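Local structure of uncharacterized protein (Burkholderia vietnamiensis, 5HAL) at residues 29-34 with 46-51; 71-76 with 85-90; 94-99 with 106-111. The protein is of unknown function but carries a MoaF-like domain of the calycin clan, a barrel fold that often binds small molecules in its interior. All coordinates share one frame; numbering follows the deposited sequence.

All three contacts are antiparallel hairpins between successive strands of one closed eight-stranded barrel. Contact 2 is the most central, with half of its touching residues buried; contacts 1 and 3 lie nearer the surface. Segments 85-90 and 94-99 sit on neighbouring strands, so contacts 2 and 3 share polar bonds, between side chains as well as backbones. Contact 1 meets the others through side chains, Asn34 reaching the His85 ring of contact 2 and Leu30 packing on Leu108 of contact 3. Chemistry follows place: a histidine-carboxylate pair and aromatic rings in contact 2, a beta bulge in contact 1, and in contact 3 regular pairing with charged side chains on one face.

Contact 1 (29-34 with 46-51); sequences GLTALN and AITDGP
A classic beta bulge interrupts the hairpin of strands 30-36 and 42-49, where Thr48 and Asp49 both face Thr31. Thr31 O is the shared acceptor: Thr48 N reaches it at 2.9 Å, while Asp49 N approaches the same Thr31 O in a weaker, bent bond of 3.3 Å. Another weak bond runs back from Thr31 N to Asp49 O, long but nearly straight. Beyond the bulge the pairing is regular, with Leu33 and Ala46 joined both ways, Leu33 N to Ala46 O being 2.8 Å.

The threonine side chain lies obliquely across both bulge residues. With CG2 anti to the backbone N (OG1 at chi1 -61°), Thr31 sets that methyl 3.3 Å from Thr48 OG1, while its CB packs on Asp49 CB at 3.5 Å. On the opposite face Leu30 CD1 meets Ile47 CG2 at 3.6 Å, the two chains crossing at about a right angle. At the open end of the hairpin, Gly50 CA comes 3.6 Å from Gly29 O, a CH...O contact beside Pro51 CD. Strand 22-27 covers the other edge of 30-34, where Ala32 bonds to Val25.

Because one carbonyl takes both amides, the second only weakly, the extra residue enters strand 42-49 with its N-H still partnered, and the side-chain alternation shifts by one place across the bulge.

Contact 2 (71-76 with 85-90); sequences YAIAWQ and HIDDFA. With EDO (1,2-ethanediol), chain B.
Trp75 CH2 lies over one face of the His85 imidazole, 3.5 Å above its plane and displaced toward the rim, with NE2 the nearest ring atom. The two rings are oblique overall, the tryptophan six-membered ring and the imidazole making 50° with each other. Two polar partners sit at the imidazole edge. His85 ND1 donates to Asp87 OD2 at 2.7 Å, the oxygen practically in the ring plane and approached on its syn side. At the other nitrogen, His85 NE2 stands 2.8 Å from O1 of an ethanediol, probably from the crystallisation liquor, in a hydrogen bond whose direction is not settled. Trp75 places CG between its backbone N and carbonyl carbon (chi1 67°), which swings the indole off its own strand and across toward His85; its NE1 bonds to Glu77.

Further along, the Tyr71 edge receives Phe89, CD1 of Tyr71 standing 3.7 Å from Phe89 CE2. These planes are 60° apart, neither stacked nor edge-to-face, and Ile73 CD1 lies at the Phe89 edge. Phe18 packs against both aromatic rings.

Strands 70-76 and 82-88 form one hairpin of the calycin-type barrel. Tyr71 pairs with Asp87 and Ile73 with His85, each pair joined by two backbone bonds; the straightest runs from His85 N to Ile73 O at 2.7 Å. Tyr71, Ile73, His85 and Asp87 thereby share the face turned into the barrel, while Ala72 and Ile86 take the other. The second carboxylate oxygen, Asp87 OD1, is hydrogen-bonded to Ser94 OG on the next strand, which probably limits rotation of the carboxylate. At the end of strand 82-88, Asp88 OD1 accepts from Ala90 N at 3.0 Å in an Asx turn.

Contact 3 (94-99 with 106-111); sequences SRTFFT and HRLDGS
Phe98 and His106 lie side by side and point the same way, their rings meeting at their rims, planes 24° apart and centroids 5.7 Å apart, without overlap. On the same face, Thr96 and Leu108 cross. Thr96 OG1 sits between the backbone N and the carbonyl carbon (chi1 67°), a position from which it touches Leu108 CB at 3.5 Å and makes a weak bond to Leu108 O. That carbonyl already takes Thr96 N at 2.7 Å, so one threonine grips it twice.

The other face carries charged and aromatic groups. Arg95 and Asp109 run alongside each other, guanidinium and carboxylate planes only 14° apart; the guanidinium lays one face over Asp109 CB, with Arg95 NH1 3.6 Å from it. Arg95 NH2 and Asp109 OD2 are 4.1 Å apart, beyond a salt bridge, the oxygen standing well off the guanidinium plane, so any attraction is probably a general one between charges. Next to them Phe97 CD1 packs on Arg107 CG at 3.9 Å, the ring standing steeply against the guanidinium plane.

Strands 93-99 and 105-114 are the last hairpin of the barrel. Strand 82-88 flanks it on one edge, bonding Arg95 to Ile86 and Phe97 to Val84; on the other, Ser111 bonds to Arg26 of strand 22-27, which closes the barrel.

Contact 1 (29-34 with 46-51)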
loop_
_atom_site.group_PDB
_atom_site.type_symbol
_atom_site.label_atom_id
_atom_site.label_comp_id
_atom_site.label_asym_id
_atom_site.label_seq_id
_atom_site.Cartn_x
_atom_site.Cartn_y
_atom_site.Cartn_z
ATOM N N GLY A 29 1.402 -4.791 -14.378
ATOM C CA GLY A 29 1.675 -6.137 -13.920
ATOM C C GLY A 29 1.273 -6.448 -12.497
ATOM O O GLY A 29 1.649 -7.509 -11.986
ATOM N N LEU A 30 0.516 -5.574 -11.836
ATOM C CA LEU A 30 0.163 -5.809 -10.442
ATOM C C LEU A 30 -1.099 -5.034 -10.091
ATOM O O LEU A 30 -1.170 -3.822 -10.315
ATOM C CB LEU A 30 1.320 -5.403 -9.513
ATOM C CG LEU A 30 1.027 -5.394 -8.012
ATOM C CD1 LEU A 30 0.536 -6.741 -7.580
ATOM C CD2 LEU A 30 2.270 -4.997 -7.219
ATOM N N THR A 31 -2.091 -5.741 -9.554
ATOM C CA THR A 31 -3.272 -5.135 -8.956
ATOM C C THR A 31 -3.416 -5.672 -7.544
ATOM O O THR A 31 -3.257 -6.873 -7.312
ATOM C CB THR A 31 -4.542 -5.432 -9.753
ATOM O OG1 THR A 31 -4.410 -4.905 -11.074
ATOM C CG2 THR A 31 -5.765 -4.802 -9.081
ATOM N N ALA A 32 -3.701 -4.781 -6.599
ATOM C CA ALA A 32 -3.833 -5.196 -5.213
ATOM C C ALA A 32 -4.899 -4.359 -4.525
ATOM O O ALA A 32 -5.246 -3.260 -4.966
ATOM C CB ALA A 32 -2.505 -5.079 -4.458
ATOM N N LEU A 33 -5.417 -4.909 -3.436
ATOM C CA LEU A 33 -6.294 -4.198 -2.522
ATOM C C LEU A 33 -5.494 -3.890 -1.264
ATOM O O LEU A 33 -4.795 -4.769 -0.752
ATOM C CB LEU A 33 -7.535 -5.040 -2.189
ATOM C CG LEU A 33 -8.499 -5.392 -3.321
ATOM C CD1 LEU A 33 -9.526 -6.453 -2.877
ATOM C CD2 LEU A 33 -9.240 -4.146 -3.754
ATOM N N ASN A 34 -5.559 -2.637 -0.785
ATOM C CA ASN A 34 -4.975 -2.260 0.504
ATOM C C ASN A 34 -6.139 -1.883 1.425
ATOM O O ASN A 34 -6.818 -0.877 1.189
ATOM C CB ASN A 34 -3.981 -1.090 0.393
ATOM C CG ASN A 34 -2.810 -1.341 -0.583
ATOM O OD1 ASN A 34 -2.184 -0.383 -1.047
ATOM N ND2 ASN A 34 -2.513 -2.600 -0.886
ATOM N N ALA A 46 -4.460 -7.836 -0.480
ATOM C CA ALA A 46 -4.757 -8.983 -1.326
ATOM C C ALA A 46 -4.296 -8.649 -2.735
ATOM O O ALA A 46 -4.746 -7.661 -3.320
ATOM C CB ALA A 46 -6.252 -9.329 -1.307
ATOM N N ILE A 47 -3.384 -9.451 -3.266
ATOM C CA ILE A 47 -2.939 -9.296 -4.646
ATOM C C ILE A 47 -3.931 -10.018 -5.548
ATOM O O ILE A 47 -4.100 -11.237 -5.451
ATOM C CB ILE A 47 -1.518 -9.844 -4.823
ATOM C CG1 ILE A 47 -0.572 -9.121 -3.862
ATOM C CG2 ILE A 47 -1.060 -9.710 -6.279
ATOM C CD1 ILE A 47 0.865 -9.571 -3.980
ATOM N N THR A 48 -4.603 -9.267 -6.416
ATOM C CA THR A 48 -5.680 -9.811 -7.228
ATOM C C THR A 48 -5.312 -9.961 -8.696
ATOM O O THR A 48 -6.138 -10.446 -9.476
ATOM C CB THR A 48 -6.936 -8.934 -7.111
ATOM O OG1 THR A 48 -6.698 -7.667 -7.737
ATOM C CG2 THR A 48 -7.311 -8.711 -5.646
ATOM N N ASP A 49 -4.107 -9.564 -9.097
ATOM C CA ASP A 49 -3.726 -9.675 -10.498
ATOM C C ASP A 49 -2.205 -9.687 -10.608
ATOM O O ASP A 49 -1.504 -9.049 -9.821
ATOM C CB ASP A 49 -4.329 -8.532 -11.324
ATOM C CG ASP A 49 -4.563 -8.913 -12.773
ATOM O OD1 ASP A 49 -4.466 -10.116 -13.108
ATOM O OD2 ASP A 49 -4.859 -8.004 -13.578
ATOM N N GLY A 50 -1.706 -10.427 -11.588
ATOM C CA GLY A 50 -0.282 -10.537 -11.786
ATOM C C GLY A 50 0.244 -11.861 -11.278
ATOM O O GLY A 50 -0.512 -12.714 -10.809
ATOM N N PRO A 51 1.565 -12.053 -11.346
ATOM C CA PRO A 51 2.134 -13.367 -11.019
ATOM C C PRO A 51 1.987 -13.760 -9.561
ATOM O O PRO A 51 2.171 -14.939 -9.241
ATOM C CB PRO A 51 3.610 -13.211 -11.403
ATOM C CG PRO A 51 3.873 -11.754 -11.254
ATOM C CD PRO A 51 2.607 -11.074 -11.698
#

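Contact 2 (71-76 with 85-90)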
loop_
_atom_site.group_PDB
_atom_site.type_symbol
_atom_site.label_atom_id
_atom_site.label_comp_id
_atom_site.label_asym_id
_atom_site.label_seq_id
_atom_site.Cartn_x
_atom_site.Cartn_y
_atom_site.Cartn_z
ATOM N N TYR A 71 0.205 10.790 1.326
ATOM C CA TYR A 71 0.853 10.193 2.487
ATOM C C TYR A 71 1.948 9.225 2.064
ATOM O O TYR A 71 1.795 8.482 1.089
ATOM C CB TYR A 71 -0.185 9.452 3.378
ATOM C CG TYR A 71 -1.315 10.365 3.764
ATOM C CD1 TYR A 71 -2.462 10.448 2.989
ATOM C CD2 TYR A 71 -1.206 11.200 4.869
ATOM C CE1 TYR A 71 -3.483 11.333 3.319
ATOM C CE2 TYR A 71 -2.221 12.076 5.211
ATOM C CZ TYR A 71 -3.352 12.138 4.428
ATOM O OH TYR A 71 -4.360 13.002 4.760
ATOM N N ALA A 72 3.050 9.232 2.815
ATOM C CA ALA A 72 4.057 8.177 2.751
ATOM C C ALA A 72 3.644 7.042 3.696
ATOM O O ALA A 72 3.584 7.218 4.919
ATOM C CB ALA A 72 5.433 8.731 3.111
ATOM N N ILE A 73 3.350 5.881 3.125
ATOM C CA ILE A 73 2.891 4.705 3.860
ATOM C C ILE A 73 3.940 3.614 3.667
ATOM O O ILE A 73 4.292 3.289 2.525
ATOM C CB ILE A 73 1.506 4.261 3.360
ATOM C CG1 ILE A 73 0.540 5.457 3.405
ATOM C CG2 ILE A 73 0.966 3.066 4.166
ATOM C CD1 ILE A 73 -0.815 5.188 2.776
ATOM N N ALA A 74 4.462 3.068 4.769
ATOM C CA ALA A 74 5.573 2.119 4.684
ATOM C C ALA A 74 5.362 0.954 5.633
ATOM O O ALA A 74 4.772 1.095 6.701
ATOM C CB ALA A 74 6.940 2.774 4.997
ATOM N N TRP A 75 5.860 -0.207 5.232
ATOM C CA TRP A 75 5.752 -1.392 6.068
ATOM C C TRP A 75 6.791 -2.410 5.618
ATOM O O TRP A 75 7.386 -2.295 4.543
ATOM C CB TRP A 75 4.347 -1.990 6.006
ATOM C CG TRP A 75 3.964 -2.569 4.664
ATOM C CD1 TRP A 75 4.266 -3.820 4.193
ATOM C CD2 TRP A 75 3.179 -1.932 3.640
ATOM N NE1 TRP A 75 3.720 -3.997 2.943
ATOM C CE2 TRP A 75 3.041 -2.858 2.585
ATOM C CE3 TRP A 75 2.569 -0.668 3.519
ATOM C CZ2 TRP A 75 2.331 -2.561 1.419
ATOM C CZ3 TRP A 75 1.863 -0.373 2.367
ATOM C CH2 TRP A 75 1.745 -1.321 1.328
ATOM N N GLN A 76 6.993 -3.417 6.455
ATOM C CA GLN A 76 7.873 -4.527 6.140
ATOM C C GLN A 76 7.084 -5.817 6.304
ATOM O O GLN A 76 6.404 -6.010 7.313
ATOM C CB GLN A 76 9.102 -4.514 7.044
ATOM C CG GLN A 76 10.103 -5.612 6.778
ATOM C CD GLN A 76 11.442 -5.300 7.443
ATOM O OE1 GLN A 76 11.488 -4.711 8.534
ATOM N NE2 GLN A 76 12.535 -5.657 6.774
ATOM N N HIS A 85 4.915 3.293 -0.091
ATOM C CA HIS A 85 3.919 3.936 -0.941
ATOM C C HIS A 85 3.976 5.445 -0.769
ATOM O O HIS A 85 4.090 5.941 0.353
ATOM C CB HIS A 85 2.496 3.514 -0.573
ATOM C CG HIS A 85 2.054 2.214 -1.152
ATOM N ND1 HIS A 85 0.730 1.959 -1.453
ATOM C CD2 HIS A 85 2.737 1.081 -1.441
ATOM C CE1 HIS A 85 0.625 0.729 -1.927
ATOM N NE2 HIS A 85 1.828 0.177 -1.932
ATOM N N ILE A 86 3.814 6.176 -1.872
ATOM C CA ILE A 86 3.406 7.577 -1.821
ATOM C C ILE A 86 2.042 7.622 -2.483
ATOM O O ILE A 86 1.931 7.568 -3.714
ATOM C CB ILE A 86 4.401 8.516 -2.506
ATOM C CG1 ILE A 86 5.773 8.326 -1.866
ATOM C CG2 ILE A 86 3.944 9.963 -2.361
ATOM C CD1 ILE A 86 6.869 8.865 -2.675
ATOM N N ASP A 87 1.001 7.680 -1.667
ATOM C CA ASP A 87 -0.368 7.512 -2.123
ATOM C C ASP A 87 -1.100 8.838 -1.976
ATOM O O ASP A 87 -1.210 9.373 -0.869
ATOM C CB ASP A 87 -1.064 6.399 -1.338
ATOM C CG ASP A 87 -0.576 5.016 -1.742
ATOM O OD1 ASP A 87 0.190 4.938 -2.721
ATOM O OD2 ASP A 87 -0.956 4.011 -1.100
ATOM N N ASP A 88 -1.582 9.361 -3.099
ATOM C CA ASP A 88 -2.301 10.628 -3.162
ATOM C C ASP A 88 -3.774 10.284 -3.339
ATOM O O ASP A 88 -4.189 9.845 -4.420
ATOM C CB ASP A 88 -1.749 11.467 -4.317
ATOM C CG ASP A 88 -2.470 12.803 -4.510
ATOM O OD1 ASP A 88 -3.603 12.996 -4.033
ATOM O OD2 ASP A 88 -1.879 13.667 -5.186
ATOM N N PHE A 89 -4.562 10.470 -2.272
ATOM C CA PHE A 89 -5.953 10.040 -2.268
ATOM C C PHE A 89 -6.888 11.022 -2.954
ATOM O O PHE A 89 -8.055 10.682 -3.169
ATOM C CB PHE A 89 -6.421 9.792 -0.831
ATOM C CG PHE A 89 -5.747 8.619 -0.186
ATOM C CD1 PHE A 89 -6.370 7.386 -0.145
ATOM C CD2 PHE A 89 -4.464 8.737 0.329
ATOM C CE1 PHE A 89 -5.743 6.296 0.429
ATOM C CE2 PHE A 89 -3.833 7.657 0.907
ATOM C CZ PHE A 89 -4.476 6.426 0.952
ATOM N N ALA A 90 -6.419 12.221 -3.295
ATOM C CA ALA A 90 -7.261 13.144 -4.050
ATOM C C ALA A 90 -7.101 12.934 -5.551
ATOM O O ALA A 90 -8.092 12.846 -6.280
ATOM C CB ALA A 90 -6.937 14.592 -3.680
HETATM C C1 EDO B . 3.664 -3.062 -3.251
HETATM O O1 EDO B . 2.449 -2.294 -3.198
HETATM C C2 EDO B . 3.357 -4.542 -3.047
HETATM O O2 EDO B . 4.504 -5.353 -3.332
#

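Contact 3 (94-99 with 106-111)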
loop_
_atom_site.group_PDB
_atom_site.type_symbol
_atom_site.label_atom_id
_atom_site.label_comp_id
_atom_site.label_asym_id
_atom_site.label_seq_id
_atom_site.Cartn_x
_atom_site.Cartn_y
_atom_site.Cartn_z
ATOM N N SER A 94 -0.786 6.222 -6.947
ATOM C CA SER A 94 0.052 5.478 -6.015
ATOM C C SER A 94 1.418 5.261 -6.654
ATOM O O SER A 94 1.521 4.686 -7.743
ATOM C CB SER A 94 -0.594 4.140 -5.638
ATOM O OG SER A 94 0.294 3.348 -4.853
ATOM N N ARG A 95 2.466 5.721 -5.983
ATOM C CA ARG A 95 3.837 5.488 -6.413
ATOM C C ARG A 95 4.529 4.621 -5.370
ATOM O O ARG A 95 4.540 4.964 -4.181
ATOM C CB ARG A 95 4.580 6.807 -6.607
ATOM C CG ARG A 95 5.981 6.617 -7.139
ATOM C CD ARG A 95 6.670 7.950 -7.421
ATOM N NE ARG A 95 5.955 8.773 -8.395
ATOM C CZ ARG A 95 5.974 8.558 -9.704
ATOM N NH1 ARG A 95 6.660 7.533 -10.193
ATOM N NH2 ARG A 95 5.304 9.362 -10.519
ATOM N N THR A 96 5.096 3.496 -5.804
ATOM C CA THR A 96 5.590 2.497 -4.868
ATOM C C THR A 96 7.038 2.131 -5.153
ATOM O O THR A 96 7.487 2.083 -6.302
ATOM C CB THR A 96 4.738 1.207 -4.888
ATOM O OG1 THR A 96 4.890 0.544 -6.146
ATOM C CG2 THR A 96 3.288 1.541 -4.696
ATOM N N PHE A 97 7.745 1.853 -4.068
ATOM C CA PHE A 97 9.112 1.364 -4.071
ATOM C C PHE A 97 9.115 0.109 -3.221
ATOM O O PHE A 97 8.687 0.143 -2.065
ATOM C CB PHE A 97 10.063 2.418 -3.496
ATOM C CG PHE A 97 9.948 3.763 -4.175
ATOM C CD1 PHE A 97 10.786 4.090 -5.226
ATOM C CD2 PHE A 97 8.990 4.689 -3.768
ATOM C CE1 PHE A 97 10.682 5.340 -5.877
ATOM C CE2 PHE A 97 8.879 5.928 -4.409
ATOM C CZ PHE A 97 9.740 6.251 -5.466
ATOM N N PHE A 98 9.583 -0.995 -3.788
ATOM C CA PHE A 98 9.428 -2.307 -3.173
ATOM C C PHE A 98 10.780 -3.006 -3.248
ATOM O O PHE A 98 11.349 -3.155 -4.335
ATOM C CB PHE A 98 8.298 -3.087 -3.884
ATOM C CG PHE A 98 8.300 -4.574 -3.649
ATOM C CD1 PHE A 98 8.394 -5.455 -4.720
ATOM C CD2 PHE A 98 8.159 -5.101 -2.364
ATOM C CE1 PHE A 98 8.378 -6.848 -4.512
ATOM C CE2 PHE A 98 8.141 -6.489 -2.147
ATOM C CZ PHE A 98 8.256 -7.361 -3.218
ATOM N N THR A 99 11.328 -3.359 -2.092
ATOM C CA THR A 99 12.573 -4.118 -2.016
ATOM C C THR A 99 12.188 -5.526 -1.584
ATOM O O THR A 99 11.761 -5.730 -0.443
ATOM C CB THR A 99 13.568 -3.496 -1.033
ATOM O OG1 THR A 99 13.808 -2.120 -1.371
ATOM C CG2 THR A 99 14.893 -4.261 -1.071
ATOM N N HIS A 106 12.120 -2.642 -6.952
ATOM C CA HIS A 106 11.083 -2.445 -7.953
ATOM C C HIS A 106 10.382 -1.116 -7.725
ATOM O O HIS A 106 9.966 -0.811 -6.603
ATOM C CB HIS A 106 10.058 -3.585 -7.912
ATOM C CG HIS A 106 10.641 -4.918 -8.252
ATOM N ND1 HIS A 106 10.683 -5.961 -7.355
ATOM C CD2 HIS A 106 11.243 -5.365 -9.381
ATOM C CE1 HIS A 106 11.267 -7.001 -7.925
ATOM N NE2 HIS A 106 11.623 -6.661 -9.152
ATOM N N ARG A 107 10.256 -0.335 -8.786
ATOM C CA ARG A 107 9.515 0.913 -8.765
ATOM C C ARG A 107 8.298 0.755 -9.652
ATOM O O ARG A 107 8.414 0.294 -10.791
ATOM C CB ARG A 107 10.373 2.075 -9.268
ATOM C CG ARG A 107 11.680 2.231 -8.541
ATOM C CD ARG A 107 12.701 2.688 -9.531
ATOM N NE ARG A 107 13.667 3.610 -8.970
ATOM C CZ ARG A 107 14.930 3.295 -8.730
ATOM N NH1 ARG A 107 15.371 2.071 -8.997
ATOM N NH2 ARG A 107 15.751 4.213 -8.239
ATOM N N LEU A 108 7.136 1.119 -9.124
ATOM C CA LEU A 108 5.899 1.071 -9.885
ATOM C C LEU A 108 5.102 2.320 -9.564
ATOM O O LEU A 108 5.209 2.875 -8.469
ATOM C CB LEU A 108 5.058 -0.170 -9.547
ATOM C CG LEU A 108 5.546 -1.564 -9.935
ATOM C CD1 LEU A 108 4.621 -2.613 -9.333
ATOM C CD2 LEU A 108 5.604 -1.703 -11.458
ATOM N N ASP A 109 4.305 2.770 -10.517
ATOM C CA ASP A 109 3.356 3.817 -10.194
ATOM C C ASP A 109 2.060 3.546 -10.943
ATOM O O ASP A 109 2.081 3.061 -12.076
ATOM C CB ASP A 109 3.932 5.196 -10.507
ATOM C CG ASP A 109 3.712 5.589 -11.910
ATOM O OD1 ASP A 109 4.397 5.018 -12.782
ATOM O OD2 ASP A 109 2.851 6.464 -12.142
ATOM N N GLY A 110 0.939 3.812 -10.290
ATOM C CA GLY A 110 -0.337 3.561 -10.912
ATOM C C GLY A 110 -1.460 4.322 -10.264
ATOM O O GLY A 110 -1.254 5.367 -9.646
ATOM N N SER A 111 -2.663 3.788 -10.433
ATOM C CA SER A 111 -3.875 4.407 -9.943
ATOM C C SER A 111 -4.205 3.902 -8.544
ATOM O O SER A 111 -3.744 2.843 -8.111
ATOM C CB SER A 111 -5.040 4.110 -10.881
ATOM O OG SER A 111 -5.235 2.711 -10.961
#